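Local atomic coordinates of UPF0045 protein MTH_1187 (Methanothermobacter thermautotrophicus, PDB entry 1LXN), a protein that is of unknown function but belongs to the UPF0045 family and may bind thiamine or a similar small molecule. Residues I2-V8 / T74-D80. Sequence-based numbering, arbitrary orientation.
Sequences ITAELTV and TTLKIDD
Thr3, Glu5 and Thr7 pair with Asp79, Lys77 and Thr75 as hydrogen-bonded pairs of an antiparallel ladder, the bond from Asp79 N to Thr3 O being 2.8 Å long. These six put polar or charged side chains on one face. Glu5 and Lys77, opposite in charge, lie side by side: the glutamate is extended, with CG anti to the backbone N (chi1 176°), while the lysine bends at chi3 (-52°), bringing Lys77 NZ to 3.2 Å from Glu5 OE2 in a salt bridge whose hydrogen bond is weak. With an alanine here instead of Glu5, the Lys77 ammonium is likely to lose this carboxylate and its chain to turn more freely. Beta-branched threonines suit a strand, and one water bridges their hydroxyls, 2.7 Å from Thr7 OG1 and 3.0 Å from Thr75 OG1. Asp79 lies alongside Thr3, its OD1 salt-bridged to Lys91. In this ferredoxin-like beta-alpha-beta-beta-alpha-beta fold, strand 2-10 is internal and 72-79 outermost within the chain; helix 50-66 covers the other face, which suits aliphatic Leu6, Leu76 and Ile78. There Leu6 CD1 meets Thr74 CG2 at 3.6 Å, while Thr74 OG1 bonds to His61. Ala4 CB lies 3.0 Å from Lys77 O, where a small residue fits, with Leu76 CD1 a looser neighbour. Ile2 CG2 touches Ile78 CG2 at 3.7 Å.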
loop_
_atom_site.group_PDB
_atom_site.type_symbol
_atom_site.label_atom_id
_atom_site.label_comp_id
_atom_site.label_asym_id
_atom_site.label_seq_id
_atom_site.Cartn_x
_atom_site.Cartn_y
_atom_site.Cartn_z
ATOM N N ILE A 2 8.962 -9.126 0.356
ATOM C CA ILE A 2 8.685 -8.199 -0.738
ATOM C C ILE A 2 8.278 -6.834 -0.169
ATOM O O ILE A 2 7.498 -6.763 0.784
ATOM C CB ILE A 2 7.524 -8.727 -1.628
ATOM C CG1 ILE A 2 7.852 -10.130 -2.139
ATOM C CG2 ILE A 2 7.289 -7.794 -2.800
ATOM C CD1 ILE A 2 6.722 -10.781 -2.935
ATOM N N THR A 3 8.817 -5.759 -0.736
ATOM C CA THR A 3 8.450 -4.412 -0.290
ATOM C C THR A 3 7.650 -3.738 -1.398
ATOM O O THR A 3 7.899 -3.952 -2.588
ATOM C CB THR A 3 9.683 -3.525 0.047
ATOM O OG1 THR A 3 10.599 -3.527 -1.058
ATOM C CG2 THR A 3 10.377 -4.024 1.313
ATOM N N ALA A 4 6.687 -2.916 -1.007
ATOM C CA ALA A 4 5.850 -2.249 -1.985
ATOM C C ALA A 4 5.223 -0.989 -1.424
ATOM O O ALA A 4 5.313 -0.711 -0.229
ATOM C CB ALA A 4 4.748 -3.207 -2.453
ATOM N N GLU A 5 4.590 -0.231 -2.307
ATOM C CA GLU A 5 3.890 0.982 -1.924
ATOM C C GLU A 5 2.564 1.000 -2.661
ATOM O O GLU A 5 2.500 0.710 -3.857
ATOM C CB GLU A 5 4.686 2.237 -2.281
ATOM C CG GLU A 5 3.915 3.503 -1.958
ATOM C CD GLU A 5 4.766 4.752 -2.016
ATOM O OE1 GLU A 5 4.221 5.843 -1.745
ATOM O OE2 GLU A 5 5.972 4.647 -2.329
ATOM N N LEU A 6 1.506 1.353 -1.942
ATOM C CA LEU A 6 0.177 1.388 -2.523
ATOM C C LEU A 6 -0.533 2.709 -2.272
ATOM O O LEU A 6 -0.528 3.223 -1.153
ATOM C CB LEU A 6 -0.665 0.258 -1.929
ATOM C CG LEU A 6 -2.152 0.296 -2.281
ATOM C CD1 LEU A 6 -2.351 -0.075 -3.752
ATOM C CD2 LEU A 6 -2.902 -0.663 -1.364
ATOM N N THR A 7 -1.138 3.257 -3.322
ATOM C CA THR A 7 -1.903 4.488 -3.192
ATOM C C THR A 7 -3.223 4.233 -3.910
ATOM O O THR A 7 -3.239 3.872 -5.089
ATOM C CB THR A 7 -1.205 5.706 -3.849
ATOM O OG1 THR A 7 -1.372 5.638 -5.269
ATOM C CG2 THR A 7 0.289 5.714 -3.532
ATOM N N VAL A 8 -4.323 4.371 -3.181
ATOM C CA VAL A 8 -5.651 4.185 -3.745
ATOM C C VAL A 8 -6.258 5.579 -3.711
ATOM O O VAL A 8 -6.485 6.131 -2.639
ATOM C CB VAL A 8 -6.500 3.224 -2.890
ATOM C CG1 VAL A 8 -7.842 2.971 -3.569
ATOM C CG2 VAL A 8 -5.755 1.913 -2.684
ATOM N N THR A 74 -5.669 3.509 -8.759
ATOM C CA THR A 74 -4.746 2.822 -7.871
ATOM C C THR A 74 -3.361 2.597 -8.454
ATOM O O THR A 74 -3.202 2.199 -9.616
ATOM C CB THR A 74 -5.347 1.472 -7.426
ATOM O OG1 THR A 74 -6.505 1.726 -6.628
ATOM C CG2 THR A 74 -4.349 0.661 -6.615
ATOM N N THR A 75 -2.361 2.851 -7.622
ATOM C CA THR A 75 -0.972 2.693 -8.011
ATOM C C THR A 75 -0.276 1.728 -7.054
ATOM O O THR A 75 -0.438 1.808 -5.835
ATOM C CB THR A 75 -0.240 4.059 -7.991
ATOM O OG1 THR A 75 -0.830 4.930 -8.966
ATOM C CG2 THR A 75 1.236 3.884 -8.309
ATOM N N LEU A 76 0.487 0.806 -7.623
ATOM C CA LEU A 76 1.221 -0.168 -6.837
ATOM C C LEU A 76 2.642 -0.269 -7.370
ATOM O O LEU A 76 2.849 -0.459 -8.566
ATOM C CB LEU A 76 0.551 -1.540 -6.928
ATOM C CG LEU A 76 1.296 -2.699 -6.259
ATOM C CD1 LEU A 76 1.283 -2.517 -4.750
ATOM C CD2 LEU A 76 0.645 -4.026 -6.645
ATOM N N LYS A 77 3.615 -0.114 -6.481
ATOM C CA LYS A 77 5.018 -0.237 -6.844
ATOM C C LYS A 77 5.526 -1.435 -6.066
ATOM O O LYS A 77 5.328 -1.521 -4.856
ATOM C CB LYS A 77 5.827 0.993 -6.424
ATOM C CG LYS A 77 5.448 2.292 -7.101
ATOM C CD LYS A 77 6.478 3.387 -6.791
ATOM C CE LYS A 77 6.728 3.537 -5.287
ATOM N NZ LYS A 77 7.748 4.583 -4.959
ATOM N N ILE A 78 6.174 -2.361 -6.759
ATOM C CA ILE A 78 6.709 -3.549 -6.118
ATOM C C ILE A 78 8.221 -3.641 -6.300
ATOM O O ILE A 78 8.735 -3.538 -7.419
ATOM C CB ILE A 78 6.087 -4.842 -6.705
ATOM C CG1 ILE A 78 4.561 -4.785 -6.635
ATOM C CG2 ILE A 78 6.597 -6.054 -5.935
ATOM C CD1 ILE A 78 3.882 -5.992 -7.257
ATOM N N ASP A 79 8.929 -3.818 -5.193
ATOM C CA ASP A 79 10.376 -3.980 -5.229
ATOM C C ASP A 79 10.593 -5.408 -4.732
ATOM O O ASP A 79 10.548 -5.673 -3.539
ATOM C CB ASP A 79 11.066 -2.982 -4.294
ATOM C CG ASP A 79 12.591 -3.079 -4.356
ATOM O OD1 ASP A 79 13.264 -2.414 -3.546
ATOM O OD2 ASP A 79 13.119 -3.816 -5.218
ATOM N N ASP A 80 10.809 -6.327 -5.660
ATOM C CA ASP A 80 10.992 -7.728 -5.310
ATOM C C ASP A 80 12.453 -8.129 -5.464
ATOM O O ASP A 80 12.922 -8.378 -6.574
ATOM C CB ASP A 80 10.103 -8.585 -6.216
ATOM C CG ASP A 80 10.026 -10.033 -5.774
ATOM O OD1 ASP A 80 10.678 -10.400 -4.769
ATOM O OD2 ASP A 80 9.307 -10.808 -6.446
HETATM O O HOH W 1 -3.009 6.198 -7.342
#